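Inactive dihydroorotase-like domain (Chaetomium thermophilum, PDB 5NNL) is an inactive member of the dihydroorotase-like proteins, built as a barrel of alternating strands and helices with a smaller region of antiparallel strands beside it. Local coordinates at residues Ala117-Trp122 / Lys126-Asp131; Ala138-Leu143 / Arg149-Ser154; His195-Pro200 / Gly219-Gln224; Glu283-Arg288 / Cys321-Phe326; Val292-Glu295 / Phe301-Lys304. All coordinates share one frame; numbering follows the deposited sequence.

Contact 1: Ala117-Trp122 / Lys126-Asp131; sequences AHFDAW and KPIITD
The chain leaves helix 111-121 at W122 and comes back past K126, the two CA atoms 7.4 Å apart, before running into strand 128-130. This is the return half of a beta-alpha-beta unit in the barrel: strand 98-100 leads into the helix, and a short loop brings the chain back to the next strand. W122 carries the contact. Since chi1 (-175°) turns CG opposite the amide N, the indole reaches from the helix end to the incoming strand. Its NE1 donates to K126 O at 3.0 Å, the oxygen lying close to the ring plane, although the donor stands well above the carbonyl plane, 66° out of it. A second, weak bond runs from NE1 to P127 O at 3.4 Å, so one N-H is shared by two successive carbonyls. K126 O has a further donor in R149 NH2. The lysine's CG lies against W122 CZ2 at 3.7 Å, while its NZ turns off to the carbonyl of A92. On the other flank I128 fills the angle between the two aromatic side chains: CG1 touches W122 CD1 at 3.5 Å, and CD1 sits almost straight above the centre of the F119 ring, 4.2 Å from its centroid.

Contact 2: Ala138-Leu143 / Arg149-Ser154; sequences ASILLL and RRIHVS
I151 is the residue most covered here, a branched side chain that takes L141 on one methyl and I140 on another. It projects from strand 151-153 toward helix 134-146, whose axis passes 9.5 Å from that of the strand and runs nearly antiparallel to it, at 160°. That is the usual helix-on-strand layer of a beta/alpha barrel, here closing the unit of strand 128-130, helix 134-146 and strand 151-153. The two branches of I151 take different partners. CG2 meets L141 CD2 at 3.6 Å, the leucine coming in at about a right angle. The longer branch leaves CB on the far side from the backbone N, and the turn at chi2 (70°) swings CD1 round to I140 CD1 at 3.9 Å. L141 starts off pointing beside the strand, yet its end comes nearer, with the CD2 branch meeting I151 and reaching V153 CG2 at 4.4 Å. I140 points at the strand from the outset and also touches T130 of the neighbouring strand and F119 of helix 111-121. V175 of the following strand packs against L141, I151 and V153, so the layer carries on past this pair of elements. H152, which points away from the helix, bonds T176 and D178. All four touching side chains are buried and purely aliphatic. The join therefore has no directional bond to fix it and depends on the fit of methyl groups.

Contact 3: His195-Pro200 / Gly219-Gln224; sequences HFLPTP and GSLPYQ
L221 and Q224, one turn apart at the start of helix 221-228, receive F196 from the loop that precedes helix 200-207, a loop tied just upstream of F196 by the disulfide C191-C194. The contact belongs to the last part of the barrel, where strand 215-217 hands over to its helix, and it packs the loop before helix 200-207 against that helix. Along the second segment, S220 comes just before the helix and its O accepts the amide N of Q224 at 2.7 Å, closing the first turn. L221 follows. Its side chain sets off beside the loop, but a chi1 of 175°, which swings CG away from the amide N, lets the branched end come over: CD1 presses on F196 CD1 at 3.4 Å, a tight approach, and touches L197 CD2 at 4.0 Å. L221 also touches Y182 and S183 of helix 181-185, so it meets both that helix and the loop. Three residues on, Q224 stretches an extended chain across the F196 ring. CG sits over the ring centre, 3.9 Å from the centroid, in a CH-pi contact. The amide continues over the CG side of the ring toward CB, its plane 22° from the phenyl plane, and stacks on it. Where Q224 ends, NE2 comes to 3.5 Å from F196 CD2.

Contact 4: Glu283-Arg288 / Cys321-Phe326; sequences EIELDR and CLDGVF
R288 and D323 face each other across the protein surface, in a contact that is closer on one side and slack on the other. The closer side lies within 283-288. A type I turn from E285 to R288 brings R288 back beside E285, and R288 NH1 makes a salt bridge to E285 OE2 at 3.5 Å. The extended arginine chain carries the guanidinium out beside the glutamate, whose carboxylate oxygen meets it at the edge. The looser side is the reach to the hairpin. D323 stands in the type I' turn from L322 to V325, held by L322 N to V325 O at 3.1 Å and V325 N to L322 O at 2.9 Å. Its OD1 also lies near the guanidinium plane, but 3.8 Å from R288 NH1, a long salt bridge, and the carboxylate is turned 90° to the guanidinium. Two carboxylates thus share one nitrogen, and E285 OE2 and D323 OD1 come within 4.3 Å of each other; the arginine's charge probably offsets their repulsion. R288 and D323 are both solvent-exposed. Strand 305-315 lies between the strand of E285 and that of L322, and its V309 touches both E285 and R288, so these two lie against the intervening strand and D323 comes to them from the hairpin beyond it, while helix 242-251 packs on I284 and L286.

Contact 5: Val292-Glu295 / Phe301-Lys304; sequences VPTE and FAGK
V292 N donates to K304 O at 2.9 Å, a nearly straight bond (169°) that meets the carbonyl almost end on. Its partner bond runs the other way: G303 N to V292 O at 3.2 Å, equally straight, with the donor tilted 18° from the carbonyl plane. V292 therefore pairs with two successive residues, giving its N-H to one and its carbonyl to the other. With the positive phi of G303 (79°), the pattern fits a G1 beta bulge with G303 at position 1. Such a bulge goes with a type II turn, as it does here: the turn runs from F301 to K304 and is closed by K304 N to F301 O at 2.8 Å. The V292 side chain drops onto the turn. CB lies 3.3 Å from F301 O and CG2 3.4 Å from K304 O, so the valine lies against the acceptor of the closing bond and the acceptor of its own N-H; CG2 also reaches F301 CB at 4.1 Å. Farther out, T294 turns its methyl to the same turn, CG2 meeting A302 CB at 4.0 Å and lying close to G303 N as well. This outer part is open to solvent, whereas V292 is buried, with D241 and S299 packed against it. F301 sends its ring off toward L186, and its own N is bonded to S299 OG. Both pieces belong to the connection that leaves strand 281-291 and enters strand 305-315, two neighbouring antiparallel strands, and this bulge-like pairing draws that connection together right where the strands stop.

How the contacts relate
From the N terminus, contact 1 closes the short loop between helix 111-121 and strand 128-130, and contact 2 then closes the next one, from helix 134-146 to strand 151-153. Their strands are neighbours, and the two contacts touch, so they join two successive units of the barrel. Contact 3 comes later and spans a longer loop, bringing the stretch before helix 200-207 back to helix 221-228. The last two lie on the far side of the chain's centre from contacts 1 and 2: contact 4 spans the widest gap, and contact 5 falls within it, tightening the connection between strands 281-291 and 305-315. No two contacts cross along the chain.

Contact 1: Ala117-Trp122 / Lys126-Asp131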
# COMPACT_ATOMS: atom_id res chain seq x y z
N ALA A 117 -7.58 -9.45 -21.78
CA ALA A 117 -6.65 -10.56 -21.95
C ALA A 117 -6.12 -11.04 -20.61
O ALA A 117 -6.12 -12.25 -20.32
CB ALA A 117 -5.51 -10.14 -22.88
N HIS A 118 -5.67 -10.11 -19.76
CA HIS A 118 -5.20 -10.48 -18.43
C HIS A 118 -6.30 -11.13 -17.61
O HIS A 118 -6.07 -12.13 -16.93
CB HIS A 118 -4.65 -9.25 -17.72
CG HIS A 118 -3.45 -8.64 -18.38
ND1 HIS A 118 -2.16 -8.99 -18.06
CD2 HIS A 118 -3.35 -7.71 -19.36
CE1 HIS A 118 -1.32 -8.30 -18.80
NE2 HIS A 118 -2.02 -7.51 -19.60
N PHE A 119 -7.52 -10.58 -17.67
CA PHE A 119 -8.64 -11.20 -16.97
C PHE A 119 -8.88 -12.63 -17.44
O PHE A 119 -9.35 -13.47 -16.66
CB PHE A 119 -9.91 -10.36 -17.15
CG PHE A 119 -10.09 -9.31 -16.10
CD1 PHE A 119 -9.35 -8.15 -16.12
CD2 PHE A 119 -11.02 -9.49 -15.09
CE1 PHE A 119 -9.52 -7.18 -15.15
CE2 PHE A 119 -11.20 -8.54 -14.12
CZ PHE A 119 -10.45 -7.38 -14.15
N ASP A 120 -8.59 -12.92 -18.71
CA ASP A 120 -8.71 -14.28 -19.23
C ASP A 120 -7.54 -15.17 -18.82
O ASP A 120 -7.73 -16.38 -18.63
CB ASP A 120 -8.80 -14.25 -20.76
CG ASP A 120 -10.03 -13.50 -21.26
OD1 ASP A 120 -11.05 -13.50 -20.54
OD2 ASP A 120 -9.97 -12.93 -22.36
N ALA A 121 -6.34 -14.61 -18.68
CA ALA A 121 -5.13 -15.38 -18.42
C ALA A 121 -4.77 -15.48 -16.94
O ALA A 121 -3.95 -16.33 -16.58
CB ALA A 121 -3.96 -14.76 -19.18
N TRP A 122 -5.37 -14.65 -16.09
CA TRP A 122 -4.96 -14.59 -14.69
C TRP A 122 -5.90 -15.43 -13.82
O TRP A 122 -7.11 -15.43 -14.04
CB TRP A 122 -4.96 -13.14 -14.21
CG TRP A 122 -4.45 -12.92 -12.81
CD1 TRP A 122 -5.21 -12.73 -11.69
CD2 TRP A 122 -3.08 -12.85 -12.39
NE1 TRP A 122 -4.39 -12.55 -10.60
CE2 TRP A 122 -3.09 -12.63 -11.00
CE3 TRP A 122 -1.86 -12.97 -13.05
CZ2 TRP A 122 -1.91 -12.51 -10.26
CZ3 TRP A 122 -0.69 -12.85 -12.31
CH2 TRP A 122 -0.73 -12.63 -10.93
N LYS A 126 -6.89 -15.25 -7.64
CA LYS A 126 -5.70 -14.49 -7.28
C LYS A 126 -5.98 -13.00 -7.41
O LYS A 126 -6.49 -12.57 -8.45
CB LYS A 126 -4.53 -14.90 -8.17
CG LYS A 126 -3.15 -14.69 -7.55
CD LYS A 126 -2.15 -15.75 -8.00
CE LYS A 126 -1.46 -16.43 -6.82
NZ LYS A 126 -0.43 -15.56 -6.18
N PRO A 127 -5.67 -12.18 -6.40
CA PRO A 127 -6.12 -10.78 -6.43
C PRO A 127 -5.64 -10.00 -7.64
O PRO A 127 -4.54 -10.22 -8.15
CB PRO A 127 -5.54 -10.20 -5.13
CG PRO A 127 -5.38 -11.37 -4.24
CD PRO A 127 -5.01 -12.52 -5.13
N ILE A 128 -6.48 -9.07 -8.08
CA ILE A 128 -6.14 -8.07 -9.09
C ILE A 128 -6.34 -6.69 -8.49
O ILE A 128 -7.36 -6.42 -7.85
CB ILE A 128 -6.99 -8.23 -10.37
CG1 ILE A 128 -6.70 -9.58 -11.03
CG2 ILE A 128 -6.71 -7.08 -11.35
CD1 ILE A 128 -7.56 -9.88 -12.26
N ILE A 129 -5.37 -5.81 -8.72
CA ILE A 129 -5.36 -4.47 -8.14
C ILE A 129 -5.11 -3.47 -9.26
O ILE A 129 -4.30 -3.72 -10.16
CB ILE A 129 -4.30 -4.34 -7.02
CG1 ILE A 129 -4.09 -2.87 -6.63
CG2 ILE A 129 -2.99 -4.97 -7.45
CD1 ILE A 129 -3.21 -2.68 -5.40
N THR A 130 -5.81 -2.34 -9.22
CA THR A 130 -5.69 -1.31 -10.24
C THR A 130 -5.73 0.07 -9.60
O THR A 130 -6.31 0.26 -8.53
CB THR A 130 -6.82 -1.41 -11.28
OG1 THR A 130 -6.70 -0.34 -12.22
CG2 THR A 130 -8.20 -1.35 -10.60
N ASP A 131 -5.09 1.03 -10.28
CA ASP A 131 -5.20 2.44 -9.93
C ASP A 131 -6.02 3.22 -10.96
O ASP A 131 -5.88 4.44 -11.05
CB ASP A 131 -3.81 3.06 -9.76
CG ASP A 131 -3.00 3.02 -11.04
OD1 ASP A 131 -3.44 2.40 -12.02
OD2 ASP A 131 -1.90 3.62 -11.05

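Contact 2: Ala138-Leu143 / Arg149-Ser154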
# COMPACT_ATOMS: atom_id res chain seq x y z
N ALA A 138 -14.31 2.57 -14.56
CA ALA A 138 -15.56 1.94 -14.93
C ALA A 138 -15.34 0.78 -15.89
O ALA A 138 -16.08 -0.21 -15.86
CB ALA A 138 -16.51 2.97 -15.55
N SER A 139 -14.30 0.86 -16.74
CA SER A 139 -14.03 -0.21 -17.70
C SER A 139 -13.57 -1.48 -17.00
O SER A 139 -14.03 -2.58 -17.34
CB SER A 139 -12.97 0.25 -18.70
OG SER A 139 -13.41 1.38 -19.43
N ILE A 140 -12.65 -1.36 -16.05
CA ILE A 140 -12.17 -2.55 -15.36
C ILE A 140 -13.21 -3.07 -14.37
O ILE A 140 -13.26 -4.27 -14.09
CB ILE A 140 -10.81 -2.25 -14.69
CG1 ILE A 140 -10.13 -3.55 -14.25
CG2 ILE A 140 -10.98 -1.30 -13.51
CD1 ILE A 140 -8.65 -3.40 -14.00
N LEU A 141 -14.06 -2.19 -13.84
CA LEU A 141 -15.16 -2.65 -12.99
C LEU A 141 -16.18 -3.45 -13.79
O LEU A 141 -16.79 -4.39 -13.27
CB LEU A 141 -15.84 -1.46 -12.30
CG LEU A 141 -15.06 -0.72 -11.21
CD1 LEU A 141 -15.91 0.38 -10.61
CD2 LEU A 141 -14.57 -1.67 -10.13
N LEU A 142 -16.41 -3.07 -15.05
CA LEU A 142 -17.30 -3.86 -15.90
C LEU A 142 -16.74 -5.26 -16.11
O LEU A 142 -17.47 -6.26 -16.01
CB LEU A 142 -17.50 -3.16 -17.25
CG LEU A 142 -18.37 -3.93 -18.24
CD1 LEU A 142 -19.80 -4.08 -17.71
CD2 LEU A 142 -18.37 -3.26 -19.60
N LEU A 143 -15.44 -5.36 -16.39
CA LEU A 143 -14.83 -6.66 -16.63
C LEU A 143 -14.90 -7.54 -15.39
O LEU A 143 -15.24 -8.73 -15.47
CB LEU A 143 -13.38 -6.48 -17.08
CG LEU A 143 -13.23 -5.78 -18.44
CD1 LEU A 143 -11.77 -5.51 -18.78
CD2 LEU A 143 -13.87 -6.60 -19.55
N ARG A 149 -15.62 -11.88 -10.72
CA ARG A 149 -14.45 -12.03 -9.87
C ARG A 149 -14.20 -10.71 -9.14
O ARG A 149 -14.91 -9.72 -9.34
CB ARG A 149 -13.23 -12.47 -10.68
CG ARG A 149 -12.75 -11.49 -11.75
CD ARG A 149 -11.23 -11.49 -11.82
NE ARG A 149 -10.65 -11.12 -10.53
CZ ARG A 149 -9.53 -11.61 -10.03
NH1 ARG A 149 -8.83 -12.53 -10.69
NH2 ARG A 149 -9.10 -11.20 -8.84
N ARG A 150 -13.18 -10.71 -8.29
CA ARG A 150 -12.89 -9.58 -7.41
C ARG A 150 -11.98 -8.58 -8.10
O ARG A 150 -11.16 -8.93 -8.96
CB ARG A 150 -12.24 -10.06 -6.12
CG ARG A 150 -13.02 -11.14 -5.38
CD ARG A 150 -12.30 -11.60 -4.12
NE ARG A 150 -12.22 -10.54 -3.11
CZ ARG A 150 -12.67 -10.64 -1.85
NH1 ARG A 150 -13.22 -11.75 -1.40
NH2 ARG A 150 -12.55 -9.60 -1.04
N ILE A 151 -12.12 -7.31 -7.71
CA ILE A 151 -11.23 -6.24 -8.16
C ILE A 151 -10.99 -5.30 -6.99
O ILE A 151 -11.92 -4.98 -6.24
CB ILE A 151 -11.82 -5.48 -9.37
CG1 ILE A 151 -10.84 -4.41 -9.87
CG2 ILE A 151 -13.14 -4.83 -9.00
CD1 ILE A 151 -9.61 -4.98 -10.54
N HIS A 152 -9.75 -4.85 -6.84
CA HIS A 152 -9.37 -3.91 -5.80
C HIS A 152 -8.82 -2.65 -6.44
O HIS A 152 -7.94 -2.71 -7.30
CB HIS A 152 -8.32 -4.51 -4.86
CG HIS A 152 -7.94 -3.61 -3.73
ND1 HIS A 152 -8.70 -3.50 -2.58
CD2 HIS A 152 -6.90 -2.75 -3.57
CE1 HIS A 152 -8.14 -2.63 -1.76
NE2 HIS A 152 -7.05 -2.16 -2.34
N VAL A 153 -9.33 -1.50 -6.00
CA VAL A 153 -8.96 -0.20 -6.54
C VAL A 153 -8.09 0.52 -5.51
O VAL A 153 -8.50 0.68 -4.35
CB VAL A 153 -10.19 0.64 -6.89
CG1 VAL A 153 -9.78 1.96 -7.53
CG2 VAL A 153 -11.12 -0.13 -7.82
N SER A 154 -6.93 0.97 -5.94
CA SER A 154 -5.92 1.50 -5.03
C SER A 154 -5.78 3.01 -5.17
O SER A 154 -6.02 3.58 -6.24
CB SER A 154 -4.56 0.83 -5.30
OG SER A 154 -3.65 1.11 -4.25

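Contact 3: His195-Pro200 / Gly219-Gln224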
# COMPACT_ATOMS: atom_id res chain seq x y z
N HIS A 195 -1.22 18.12 -8.05
CA HIS A 195 -2.49 17.66 -8.58
C HIS A 195 -2.71 16.16 -8.35
O HIS A 195 -3.77 15.65 -8.72
CB HIS A 195 -2.61 17.99 -10.07
CG HIS A 195 -2.33 19.43 -10.38
ND1 HIS A 195 -3.16 20.45 -9.97
CD2 HIS A 195 -1.31 20.02 -11.04
CE1 HIS A 195 -2.67 21.61 -10.37
NE2 HIS A 195 -1.54 21.37 -11.02
N PHE A 196 -1.75 15.46 -7.76
CA PHE A 196 -1.94 14.09 -7.33
C PHE A 196 -2.57 14.00 -5.94
O PHE A 196 -3.01 12.92 -5.54
CB PHE A 196 -0.61 13.32 -7.34
CG PHE A 196 0.53 14.08 -6.72
CD1 PHE A 196 0.75 14.05 -5.36
CD2 PHE A 196 1.38 14.84 -7.52
CE1 PHE A 196 1.80 14.75 -4.79
CE2 PHE A 196 2.43 15.54 -6.96
CZ PHE A 196 2.64 15.50 -5.60
N LEU A 197 -2.62 15.11 -5.20
CA LEU A 197 -3.36 15.16 -3.96
C LEU A 197 -4.83 15.45 -4.24
O LEU A 197 -5.17 16.03 -5.28
CB LEU A 197 -2.79 16.24 -3.04
CG LEU A 197 -1.42 16.01 -2.43
CD1 LEU A 197 -0.99 17.26 -1.66
CD2 LEU A 197 -1.41 14.80 -1.52
N PRO A 198 -5.73 15.08 -3.34
CA PRO A 198 -7.14 15.41 -3.52
C PRO A 198 -7.39 16.90 -3.32
O PRO A 198 -6.67 17.59 -2.60
CB PRO A 198 -7.85 14.59 -2.43
CG PRO A 198 -6.81 14.46 -1.36
CD PRO A 198 -5.51 14.31 -2.09
N THR A 199 -8.44 17.39 -3.98
CA THR A 199 -8.94 18.71 -3.66
C THR A 199 -9.59 18.67 -2.28
O THR A 199 -9.91 17.59 -1.77
CB THR A 199 -9.96 19.19 -4.69
OG1 THR A 199 -11.14 18.39 -4.61
CG2 THR A 199 -9.39 19.12 -6.10
N PRO A 200 -9.77 19.82 -1.63
CA PRO A 200 -10.51 19.81 -0.35
C PRO A 200 -11.86 19.12 -0.45
O PRO A 200 -12.26 18.42 0.49
CB PRO A 200 -10.64 21.31 -0.03
CG PRO A 200 -9.45 21.93 -0.67
CD PRO A 200 -9.22 21.15 -1.94
N GLY A 219 1.43 3.52 0.03
CA GLY A 219 1.42 3.82 -1.38
C GLY A 219 2.69 4.51 -1.84
O GLY A 219 3.67 4.66 -1.11
N SER A 220 2.65 4.95 -3.10
CA SER A 220 3.73 5.74 -3.68
C SER A 220 3.49 7.23 -3.51
O SER A 220 4.36 8.03 -3.89
CB SER A 220 3.89 5.41 -5.17
OG SER A 220 2.71 5.71 -5.90
N LEU A 221 2.36 7.62 -2.93
CA LEU A 221 2.07 9.04 -2.75
C LEU A 221 3.11 9.75 -1.90
O LEU A 221 3.51 10.87 -2.27
CB LEU A 221 0.67 9.21 -2.15
CG LEU A 221 0.25 10.63 -1.78
CD1 LEU A 221 0.38 11.58 -2.98
CD2 LEU A 221 -1.19 10.64 -1.26
N PRO A 222 3.57 9.21 -0.77
CA PRO A 222 4.64 9.90 -0.03
C PRO A 222 5.88 10.13 -0.88
O PRO A 222 6.46 11.22 -0.85
CB PRO A 222 4.93 8.95 1.14
CG PRO A 222 3.69 8.14 1.30
CD PRO A 222 3.14 7.98 -0.09
N TYR A 223 6.29 9.12 -1.65
CA TYR A 223 7.46 9.28 -2.51
C TYR A 223 7.19 10.27 -3.63
O TYR A 223 8.03 11.13 -3.92
CB TYR A 223 7.88 7.92 -3.08
CG TYR A 223 9.14 8.02 -3.91
CD1 TYR A 223 10.39 7.85 -3.32
CD2 TYR A 223 9.09 8.29 -5.27
CE1 TYR A 223 11.54 7.95 -4.07
CE2 TYR A 223 10.24 8.39 -6.03
CZ TYR A 223 11.47 8.21 -5.42
OH TYR A 223 12.63 8.31 -6.15
N GLN A 224 6.03 10.16 -4.28
CA GLN A 224 5.70 11.09 -5.36
C GLN A 224 5.71 12.53 -4.87
O GLN A 224 6.19 13.43 -5.56
CB GLN A 224 4.34 10.73 -5.96
CG GLN A 224 3.84 11.71 -7.00
CD GLN A 224 2.60 11.21 -7.71
OE1 GLN A 224 1.92 10.31 -7.23
NE2 GLN A 224 2.32 11.79 -8.87

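Contact 4: Glu283-Arg288 / Cys321-Phe326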
# COMPACT_ATOMS: atom_id res chain seq x y z
N GLU A 283 2.54 -3.12 20.10
CA GLU A 283 2.06 -2.42 21.28
C GLU A 283 2.26 -0.92 21.07
O GLU A 283 3.37 -0.48 20.76
CB GLU A 283 2.81 -2.87 22.54
CG GLU A 283 2.28 -2.24 23.83
CD GLU A 283 3.01 -2.73 25.07
OE1 GLU A 283 4.21 -3.06 24.96
OE2 GLU A 283 2.37 -2.79 26.15
N ILE A 284 1.18 -0.16 21.26
CA ILE A 284 1.15 1.25 20.90
C ILE A 284 0.71 2.06 22.11
O ILE A 284 -0.31 1.76 22.74
CB ILE A 284 0.20 1.50 19.72
CG1 ILE A 284 0.79 0.89 18.45
CG2 ILE A 284 -0.04 2.99 19.50
CD1 ILE A 284 -0.23 0.32 17.54
N GLU A 285 1.49 3.09 22.44
CA GLU A 285 1.10 4.10 23.42
C GLU A 285 0.30 5.15 22.65
O GLU A 285 0.85 6.07 22.04
CB GLU A 285 2.32 4.68 24.11
CG GLU A 285 3.02 3.65 25.01
CD GLU A 285 4.50 3.93 25.25
OE1 GLU A 285 4.98 3.62 26.36
OE2 GLU A 285 5.19 4.42 24.33
N LEU A 286 -1.03 4.98 22.66
CA LEU A 286 -1.90 5.76 21.79
C LEU A 286 -1.87 7.25 22.13
O LEU A 286 -2.06 8.09 21.24
CB LEU A 286 -3.33 5.21 21.90
CG LEU A 286 -4.44 5.97 21.18
CD1 LEU A 286 -4.17 6.04 19.69
CD2 LEU A 286 -5.77 5.29 21.46
N ASP A 287 -1.63 7.59 23.39
CA ASP A 287 -1.70 8.97 23.86
C ASP A 287 -0.35 9.66 23.93
O ASP A 287 -0.31 10.87 24.19
CB ASP A 287 -2.35 9.03 25.24
CG ASP A 287 -3.86 9.12 25.18
OD1 ASP A 287 -4.38 9.81 24.28
OD2 ASP A 287 -4.52 8.50 26.04
N ARG A 288 0.75 8.94 23.71
CA ARG A 288 2.06 9.56 23.84
C ARG A 288 2.32 10.47 22.65
O ARG A 288 2.21 10.05 21.49
CB ARG A 288 3.14 8.49 23.93
CG ARG A 288 4.49 9.05 24.32
CD ARG A 288 5.54 7.97 24.48
NE ARG A 288 6.87 8.56 24.60
CZ ARG A 288 8.01 7.88 24.49
NH1 ARG A 288 7.99 6.57 24.25
NH2 ARG A 288 9.17 8.50 24.63
N CYS A 321 11.42 -3.97 17.45
CA CYS A 321 11.37 -2.52 17.59
C CYS A 321 11.02 -2.15 19.03
O CYS A 321 10.22 -2.83 19.67
CB CYS A 321 10.35 -1.91 16.64
SG CYS A 321 10.16 -0.13 16.83
N LEU A 322 11.63 -1.07 19.51
CA LEU A 322 11.31 -0.50 20.82
C LEU A 322 11.22 1.01 20.68
O LEU A 322 12.19 1.65 20.27
CB LEU A 322 12.37 -0.87 21.85
CG LEU A 322 12.51 -2.34 22.25
CD1 LEU A 322 13.80 -2.54 23.06
CD2 LEU A 322 11.29 -2.78 23.04
N ASP A 323 10.06 1.57 21.02
CA ASP A 323 9.84 3.02 20.93
C ASP A 323 10.16 3.53 19.53
O ASP A 323 10.81 4.56 19.34
CB ASP A 323 10.65 3.77 21.98
CG ASP A 323 10.28 3.38 23.40
OD1 ASP A 323 9.12 2.95 23.60
OD2 ASP A 323 11.13 3.51 24.30
N GLY A 324 9.70 2.79 18.52
CA GLY A 324 9.93 3.15 17.14
C GLY A 324 11.35 2.95 16.65
O GLY A 324 11.64 3.33 15.51
N VAL A 325 12.23 2.36 17.45
CA VAL A 325 13.63 2.19 17.10
C VAL A 325 13.85 0.76 16.62
O VAL A 325 13.75 -0.19 17.40
CB VAL A 325 14.55 2.52 18.29
CG1 VAL A 325 16.00 2.28 17.92
CG2 VAL A 325 14.33 3.97 18.74
N PHE A 326 14.18 0.62 15.34
CA PHE A 326 14.56 -0.66 14.77
C PHE A 326 15.59 -1.35 15.65
O PHE A 326 16.56 -0.73 16.10
CB PHE A 326 15.11 -0.44 13.36
CG PHE A 326 15.55 -1.69 12.67
CD1 PHE A 326 14.63 -2.64 12.26
CD2 PHE A 326 16.90 -1.92 12.41
CE1 PHE A 326 15.04 -3.79 11.62
CE2 PHE A 326 17.31 -3.06 11.77
CZ PHE A 326 16.38 -4.00 11.37

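Contact 5: Val292-Glu295 / Phe301-Lys304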
# COMPACT_ATOMS: atom_id res chain seq x y z
N VAL A 292 7.39 14.79 15.00
CA VAL A 292 7.82 14.12 13.77
C VAL A 292 9.28 14.49 13.56
O VAL A 292 9.60 15.69 13.44
CB VAL A 292 6.94 14.51 12.57
CG1 VAL A 292 7.42 13.80 11.31
CG2 VAL A 292 5.49 14.18 12.84
N PRO A 293 10.20 13.53 13.50
CA PRO A 293 11.63 13.88 13.48
C PRO A 293 11.97 14.81 12.33
O PRO A 293 11.76 14.48 11.16
CB PRO A 293 12.32 12.52 13.35
CG PRO A 293 11.27 11.57 12.87
CD PRO A 293 9.98 12.08 13.42
N THR A 294 12.50 15.98 12.67
CA THR A 294 12.97 16.95 11.70
C THR A 294 14.31 16.57 11.07
O THR A 294 14.87 17.37 10.32
CB THR A 294 13.08 18.34 12.35
OG1 THR A 294 12.59 18.27 13.69
CG2 THR A 294 12.28 19.38 11.57
N GLU A 295 14.82 15.37 11.35
CA GLU A 295 16.13 14.96 10.86
C GLU A 295 16.00 13.84 9.84
O GLU A 295 16.07 14.08 8.63
CB GLU A 295 17.02 14.50 12.02
CG GLU A 295 17.29 15.57 13.07
CD GLU A 295 16.15 15.76 14.05
OE1 GLU A 295 15.14 15.02 13.95
OE2 GLU A 295 16.26 16.64 14.94
N PHE A 301 4.99 16.66 7.65
CA PHE A 301 4.58 17.00 9.00
C PHE A 301 5.77 17.18 9.94
O PHE A 301 5.59 17.22 11.16
CB PHE A 301 3.65 15.92 9.56
CG PHE A 301 2.43 15.69 8.72
CD1 PHE A 301 1.33 16.53 8.83
CD2 PHE A 301 2.38 14.64 7.82
CE1 PHE A 301 0.21 16.32 8.06
CE2 PHE A 301 1.25 14.43 7.05
CZ PHE A 301 0.17 15.27 7.17
N ALA A 302 6.99 17.29 9.39
CA ALA A 302 8.17 17.48 10.23
C ALA A 302 7.97 18.65 11.18
O ALA A 302 7.46 19.71 10.80
CB ALA A 302 9.40 17.73 9.35
N GLY A 303 8.36 18.45 12.44
CA GLY A 303 8.16 19.45 13.47
C GLY A 303 6.75 19.50 14.03
O GLY A 303 6.56 20.12 15.09
N LYS A 304 5.77 18.89 13.37
CA LYS A 304 4.45 18.77 13.95
C LYS A 304 4.44 17.67 15.00
O LYS A 304 5.28 16.76 14.99
CB LYS A 304 3.40 18.49 12.88
CG LYS A 304 3.28 19.57 11.82
CD LYS A 304 2.67 20.84 12.39
CE LYS A 304 2.83 22.02 11.43
NZ LYS A 304 2.85 23.33 12.15